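Local atomic coordinates of putative PTS system, cellobiose-specific IIA component (PDB entry 3L8R), a protein that probably serves as the IIA component of a cellobiose-specific phosphotransferase system, a trimeric phosphoryl carrier in sugar uptake. Residues A[25-30]-A[94-99]; A[46-49]-A[55-58]; A[72-77]-A[99-104]. All coordinates share one frame; numbering follows the deposited sequence.

Contact 1 of 3, residues A[25-30]-A[94-99]; sequences VAAFEI and VHAQDH
A27 and A96 mark the point where these two helices come nearest, with their CA atoms 5.6 Å apart. The local axes approach to 8.6 Å. They run in the same general direction, at 27° to one another. The approach rests on small side chains and on backbone. The methyl CB of A96 points at the other helix and sits 3.3 Å from the carbonyl O of A27. The two methyls, CB of A27 and CB of A96, touch more loosely at 4.2 Å.

I30 covers the next turn with its CG2 branch. That methyl is anti to the backbone N (chi1 -66° for CG1), which puts it against A96. CG2 of I30 lies 3.8 Å from CB of A96 and 3.3 Å from O of A96. No hydrogen bond joins the two segments, and the touching residues are buried.

This is the packing of the first and third helices of an up-down-up three-helix bundle, the fold of lactose/cellobiose IIA subunits. Residues 25-30 belong to helix 20-49 and residues 94-99 to helix 91-118. The third helix also carries H95, the predicted phosphohistidine intermediate, and D98, a predicted magnesium ligand shared by the trimer. OD1 of D98 lies close to OD1 of D98 in each of the other two subunits, consistent with a shared metal site. H95 packs on Q74 of the second subunit. H99, one turn beyond H95, is hydrogen-bonded through ND1 to S34 of helix 20-49.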
# COMPACT_ATOMS: atom_id res chain seq x y z
N VAL A 25 12.18 6.21 -17.34
CA VAL A 25 13.42 5.98 -16.60
C VAL A 25 13.13 6.07 -15.10
O VAL A 25 13.33 5.09 -14.39
CB VAL A 25 14.53 7.00 -16.94
CG1 VAL A 25 15.86 6.61 -16.25
CG2 VAL A 25 14.74 7.04 -18.41
N ALA A 26 12.62 7.24 -14.67
CA ALA A 26 12.11 7.49 -13.31
C ALA A 26 11.25 6.34 -12.79
O ALA A 26 11.45 5.88 -11.70
CB ALA A 26 11.32 8.78 -13.28
N ALA A 27 10.33 5.84 -13.60
CA ALA A 27 9.44 4.82 -13.10
C ALA A 27 10.22 3.53 -12.86
O ALA A 27 9.89 2.77 -11.96
CB ALA A 27 8.30 4.57 -14.05
N PHE A 28 11.24 3.29 -13.66
CA PHE A 28 11.92 2.04 -13.58
C PHE A 28 12.90 2.09 -12.45
O PHE A 28 13.13 1.09 -11.75
CB PHE A 28 12.52 1.62 -14.94
CG PHE A 28 11.66 0.63 -15.67
CD1 PHE A 28 11.51 -0.69 -15.15
CD2 PHE A 28 10.94 1.00 -16.82
CE1 PHE A 28 10.68 -1.62 -15.78
CE2 PHE A 28 10.10 0.09 -17.49
CZ PHE A 28 9.97 -1.24 -16.96
N GLU A 29 13.44 3.28 -12.23
CA GLU A 29 14.30 3.55 -11.10
C GLU A 29 13.56 3.25 -9.79
O GLU A 29 14.09 2.61 -8.88
CB GLU A 29 14.70 5.02 -11.15
CG GLU A 29 16.01 5.29 -10.47
CD GLU A 29 16.40 6.74 -10.47
OE1 GLU A 29 15.73 7.56 -11.14
OE2 GLU A 29 17.38 7.06 -9.78
N ILE A 30 12.32 3.71 -9.71
CA ILE A 30 11.49 3.49 -8.55
C ILE A 30 11.17 1.99 -8.38
O ILE A 30 11.52 1.39 -7.37
CB ILE A 30 10.22 4.40 -8.60
CG1 ILE A 30 10.63 5.89 -8.46
CG2 ILE A 30 9.21 3.97 -7.52
CD1 ILE A 30 9.53 6.90 -8.84
N VAL A 94 2.05 4.68 -11.96
CA VAL A 94 1.15 4.28 -10.90
C VAL A 94 1.72 3.05 -10.22
O VAL A 94 1.68 2.90 -8.97
CB VAL A 94 -0.25 3.98 -11.41
CG1 VAL A 94 -1.20 3.65 -10.25
CG2 VAL A 94 -0.78 5.16 -12.23
N HIS A 95 2.28 2.17 -11.03
CA HIS A 95 2.66 0.85 -10.55
C HIS A 95 3.88 1.00 -9.72
O HIS A 95 3.95 0.45 -8.64
CB HIS A 95 2.96 -0.06 -11.72
CG HIS A 95 3.40 -1.43 -11.31
ND1 HIS A 95 2.64 -2.23 -10.50
CD2 HIS A 95 4.49 -2.15 -11.65
CE1 HIS A 95 3.26 -3.38 -10.31
NE2 HIS A 95 4.40 -3.36 -10.99
N ALA A 96 4.85 1.77 -10.24
CA ALA A 96 6.06 2.15 -9.53
C ALA A 96 5.78 2.87 -8.19
O ALA A 96 6.31 2.48 -7.15
CB ALA A 96 6.93 3.01 -10.44
N GLN A 97 4.92 3.89 -8.21
CA GLN A 97 4.49 4.50 -6.98
C GLN A 97 3.85 3.50 -6.03
O GLN A 97 4.05 3.60 -4.81
CB GLN A 97 3.55 5.66 -7.25
CG GLN A 97 4.21 6.84 -7.99
CD GLN A 97 3.20 7.95 -8.27
OE1 GLN A 97 2.76 8.14 -9.42
NE2 GLN A 97 2.78 8.66 -7.21
N ASP A 98 3.11 2.52 -6.55
CA ASP A 98 2.46 1.59 -5.62
C ASP A 98 3.57 0.71 -5.03
O ASP A 98 3.50 0.25 -3.89
CB ASP A 98 1.46 0.64 -6.30
CG ASP A 98 0.17 1.30 -6.74
OD1 ASP A 98 -0.36 2.31 -6.12
OD2 ASP A 98 -0.36 0.78 -7.76
N HIS A 99 4.60 0.42 -5.81
CA HIS A 99 5.65 -0.43 -5.31
C HIS A 99 6.43 0.33 -4.25
O HIS A 99 6.69 -0.20 -3.16
CB HIS A 99 6.56 -0.87 -6.46
CG HIS A 99 6.98 -2.31 -6.35
ND1 HIS A 99 7.89 -2.75 -5.40
CD2 HIS A 99 6.58 -3.40 -7.05
CE1 HIS A 99 8.02 -4.07 -5.51
NE2 HIS A 99 7.25 -4.48 -6.51

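Contact 2 of 3, residues A[46-49]-A[55-58]; sequences DAMR and LAEQ
A47 makes the central touch of this contact through its single methyl. CB of A47 points at helix 53-82 and lies 3.8 Å from the backbone N of A56. It also meets the root and one branch of L55, with CB of A47 3.9 Å from CB of L55 and equally far from its CD2. With CG of L55 anti to the backbone N (chi1 -164°), CG lies beside the alanine methyl, and the second torsion sets CD2 against it. CB of A56 answers from the other helix. CB of A56 is 4.0 Å from CB of A47 and 3.9 Å from the backbone N of M48. CG of M48 also touches CB of A56, at 4.0 Å. The CA atoms of A47 and A56 are only 5.2 Å apart, a close approach that two alanines permit.

Beyond this first shell, M48 reaches helix 91-118, where it packs on M113, L114 and Y117. Its chain bends at the last torsion. The backbone N-H of L55 gives a weak hydrogen bond to OD1 of N52, in the connection between the helices.

The two segments stand beside that short connection between helices 20-49 and 53-82. They form the closed end of an antiparallel helical hairpin, and 55-58 lies in a predicted coiled coil. On helix 20-49 itself, R49 and D46 form a salt bridge. NH2 of R49 is 3.1 Å from OD1 of D46, at an N-H...O angle of 155°. The carboxylate oxygen lies in the guanidinium plane. R49 also packs on E115 of the second subunit and has a long, weak ion pair with E112 there.

The touching side-chain atoms are all carbon, and no hydrogen bond crosses. Two methyls rest against backbone nitrogens. The hold is van der Waals packing; the D46-R49 pair does not bridge the two segments.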
# COMPACT_ATOMS: atom_id res chain seq x y z
N ASP A 46 12.94 -13.14 7.08
CA ASP A 46 13.42 -14.52 7.18
C ASP A 46 14.34 -14.60 8.41
O ASP A 46 14.33 -15.60 9.14
CB ASP A 46 14.17 -14.98 5.92
CG ASP A 46 13.36 -14.84 4.61
OD1 ASP A 46 12.19 -15.29 4.50
OD2 ASP A 46 13.95 -14.29 3.64
N ALA A 47 15.10 -13.52 8.64
CA ALA A 47 16.10 -13.46 9.71
C ALA A 47 15.47 -13.30 11.07
O ALA A 47 16.03 -13.77 12.06
CB ALA A 47 17.15 -12.34 9.47
N MET A 48 14.32 -12.62 11.12
CA MET A 48 13.45 -12.62 12.31
C MET A 48 13.04 -14.05 12.62
O MET A 48 13.13 -14.51 13.76
CB MET A 48 12.19 -11.77 12.06
CG MET A 48 12.28 -10.34 12.57
SD MET A 48 11.14 -9.16 11.81
CE MET A 48 9.60 -9.90 12.25
N ARG A 49 12.59 -14.75 11.59
CA ARG A 49 12.05 -16.09 11.77
C ARG A 49 13.08 -17.08 12.33
O ARG A 49 12.72 -17.95 13.12
CB ARG A 49 11.42 -16.60 10.47
CG ARG A 49 10.09 -15.95 10.20
CD ARG A 49 9.29 -16.71 9.23
NE ARG A 49 9.74 -16.46 7.87
CZ ARG A 49 9.06 -16.79 6.78
NH1 ARG A 49 7.86 -17.38 6.88
NH2 ARG A 49 9.58 -16.53 5.59
N LEU A 55 20.69 -9.54 12.24
CA LEU A 55 20.68 -9.47 10.82
C LEU A 55 19.46 -8.68 10.40
O LEU A 55 19.57 -7.76 9.58
CB LEU A 55 20.65 -10.89 10.26
CG LEU A 55 21.01 -11.00 8.78
CD1 LEU A 55 22.39 -10.45 8.51
CD2 LEU A 55 20.90 -12.47 8.41
N ALA A 56 18.31 -9.03 10.98
CA ALA A 56 17.03 -8.45 10.63
C ALA A 56 17.04 -6.94 10.81
O ALA A 56 16.59 -6.19 9.93
CB ALA A 56 15.90 -9.09 11.45
N GLU A 57 17.60 -6.48 11.93
CA GLU A 57 17.71 -5.05 12.17
C GLU A 57 18.57 -4.35 11.13
O GLU A 57 18.20 -3.24 10.66
CB GLU A 57 18.21 -4.72 13.56
CG GLU A 57 18.30 -3.20 13.74
CD GLU A 57 18.49 -2.75 15.17
OE1 GLU A 57 18.51 -1.52 15.38
OE2 GLU A 57 18.62 -3.60 16.09
N GLN A 58 19.69 -5.01 10.79
CA GLN A 58 20.64 -4.54 9.76
C GLN A 58 20.00 -4.53 8.39
O GLN A 58 20.14 -3.56 7.65
CB GLN A 58 21.92 -5.42 9.71
CG GLN A 58 22.96 -5.08 10.76
CD GLN A 58 23.94 -6.22 11.04
OE1 GLN A 58 23.82 -7.32 10.45
NE2 GLN A 58 24.92 -5.97 11.94

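Contact 3 of 3, residues A[72-77]-A[99-104]; sequences QAQTDL and HLMTTM
Q74 and L100 are the main pair, and their side chains meet at a slant. Q74 is fully extended from its helix, with CG anti to the backbone N (chi1 180°). L100 also has CG anti to its N and sends CD2 into the flank of the glutamine. CD2 of L100 is 3.4 Å from CB of Q74. The same methyl, CD2 of L100, is 3.7 Å from CD of Q74, and nearly as close to both OE1 and NE2. It therefore stands over the flat of the amide. The third torsion of Q74, 90°, turns the amide across its own chain and offers this surface.

M101 approaches differently. Its chain is bent at both later torsions and crosses that of Q74 at about a right angle. The meeting point is SD of M101 with OE1 of Q74, 3.6 Å apart. The backbones stay well separated: the CA atoms of Q74 and L100 are 8.4 Å apart, and the closest touches are between side chains.

The contact joins the second and third helices of the bundle, 53-82 and 91-118. L100 packs further on L67 and A70 of helix 53-82. The surroundings include another chain: Q74 packs on H95 and M101 on D98 of the third subunit. These are the predicted active-site histidine and magnesium ligand. The contact therefore lies beside the predicted sites of a neighbouring subunit.

No hydrogen bond links the two segments. The glutamine instead presents its aliphatic stem and amide face to a leucine methyl, and its oxygen to a thioether sulfur. The hold across the contact is van der Waals packing, with a buried amide as one of its surfaces.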
# COMPACT_ATOMS: atom_id res chain seq x y z
N GLN A 72 13.58 9.25 -3.20
CA GLN A 72 14.16 10.45 -3.80
C GLN A 72 13.60 10.69 -5.18
O GLN A 72 13.22 11.83 -5.53
CB GLN A 72 15.68 10.33 -3.91
CG GLN A 72 16.38 11.64 -4.25
CD GLN A 72 16.20 12.71 -3.14
OE1 GLN A 72 15.47 13.69 -3.31
NE2 GLN A 72 16.86 12.51 -2.00
N ALA A 73 13.55 9.63 -5.98
CA ALA A 73 13.07 9.79 -7.33
C ALA A 73 11.59 10.17 -7.34
O ALA A 73 11.20 11.06 -8.09
CB ALA A 73 13.33 8.58 -8.13
N GLN A 74 10.78 9.55 -6.48
CA GLN A 74 9.41 10.03 -6.32
C GLN A 74 9.36 11.49 -5.84
O GLN A 74 8.54 12.30 -6.33
CB GLN A 74 8.54 9.13 -5.42
CG GLN A 74 7.13 9.65 -5.27
CD GLN A 74 6.23 8.72 -4.50
OE1 GLN A 74 6.12 8.79 -3.28
NE2 GLN A 74 5.60 7.81 -5.22
N THR A 75 10.22 11.85 -4.90
CA THR A 75 10.18 13.23 -4.42
C THR A 75 10.52 14.24 -5.54
O THR A 75 9.92 15.34 -5.59
CB THR A 75 11.02 13.45 -3.15
OG1 THR A 75 10.64 12.49 -2.16
CG2 THR A 75 10.75 14.83 -2.57
N ASP A 76 11.44 13.87 -6.43
CA ASP A 76 11.87 14.78 -7.50
C ASP A 76 10.71 15.00 -8.45
O ASP A 76 10.47 16.12 -8.90
CB ASP A 76 13.06 14.22 -8.30
CG ASP A 76 14.35 14.14 -7.48
OD1 ASP A 76 14.45 14.74 -6.37
OD2 ASP A 76 15.28 13.44 -7.95
N LEU A 77 9.98 13.91 -8.73
CA LEU A 77 8.79 14.00 -9.58
C LEU A 77 7.73 14.89 -8.99
O LEU A 77 7.23 15.80 -9.67
CB LEU A 77 8.21 12.63 -9.80
CG LEU A 77 9.05 11.71 -10.67
CD1 LEU A 77 8.26 10.44 -10.79
CD2 LEU A 77 9.32 12.35 -12.02
N HIS A 99 4.60 0.42 -5.81
CA HIS A 99 5.65 -0.43 -5.31
C HIS A 99 6.43 0.33 -4.25
O HIS A 99 6.69 -0.20 -3.16
CB HIS A 99 6.56 -0.87 -6.46
CG HIS A 99 6.98 -2.31 -6.35
ND1 HIS A 99 7.89 -2.75 -5.40
CD2 HIS A 99 6.58 -3.40 -7.05
CE1 HIS A 99 8.02 -4.07 -5.51
NE2 HIS A 99 7.25 -4.48 -6.51
N LEU A 100 6.76 1.59 -4.53
CA LEU A 100 7.41 2.40 -3.51
C LEU A 100 6.59 2.48 -2.22
O LEU A 100 7.09 2.15 -1.17
CB LEU A 100 7.75 3.81 -4.04
CG LEU A 100 8.49 4.77 -3.11
CD1 LEU A 100 9.77 4.22 -2.40
CD2 LEU A 100 8.80 6.14 -3.80
N MET A 101 5.33 2.87 -2.31
CA MET A 101 4.58 3.17 -1.09
C MET A 101 4.17 1.88 -0.36
O MET A 101 4.15 1.87 0.87
CB MET A 101 3.38 4.05 -1.40
CG MET A 101 3.74 5.43 -2.07
SD MET A 101 4.48 6.68 -0.91
CE MET A 101 3.08 6.91 0.23
N THR A 102 3.91 0.77 -1.05
CA THR A 102 3.64 -0.43 -0.28
C THR A 102 4.90 -0.98 0.34
O THR A 102 4.89 -1.57 1.43
CB THR A 102 2.83 -1.52 -1.02
OG1 THR A 102 3.63 -2.16 -2.05
CG2 THR A 102 1.53 -0.98 -1.62
N THR A 103 6.02 -0.75 -0.34
CA THR A 103 7.28 -1.27 0.17
C THR A 103 7.69 -0.49 1.41
O THR A 103 8.11 -1.08 2.41
CB THR A 103 8.36 -1.39 -0.96
OG1 THR A 103 7.96 -2.44 -1.86
CG2 THR A 103 9.75 -1.76 -0.39
N MET A 104 7.50 0.83 1.39
CA MET A 104 7.64 1.62 2.63
C MET A 104 6.75 1.10 3.76
O MET A 104 7.22 0.81 4.85
CB MET A 104 7.29 3.07 2.37
CG MET A 104 7.18 3.97 3.63
SD MET A 104 6.82 5.66 3.06
CE MET A 104 5.01 5.65 3.09

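How the contacts relate
The three contacts tie together the three helices of the chain in all pairings. Contact 1 joins helices 20-49 and 91-118. Contact 2 joins 20-49 and 53-82, and contact 3 joins 53-82 and 91-118. Along the chain, contact 2 closes before contact 3 opens, while contacts 1 and 3 interleave. Contacts 1 and 3 are neighbours, with centres 7 Å apart, and share H99. They touch directly, for example where CD1 of I30 meets the backbone N of Q74. Contact 2 lies at the far end of the bundle, its centre 27 Å from that of contact 1. The predicted catalytic and metal sites thus belong to the opposite half.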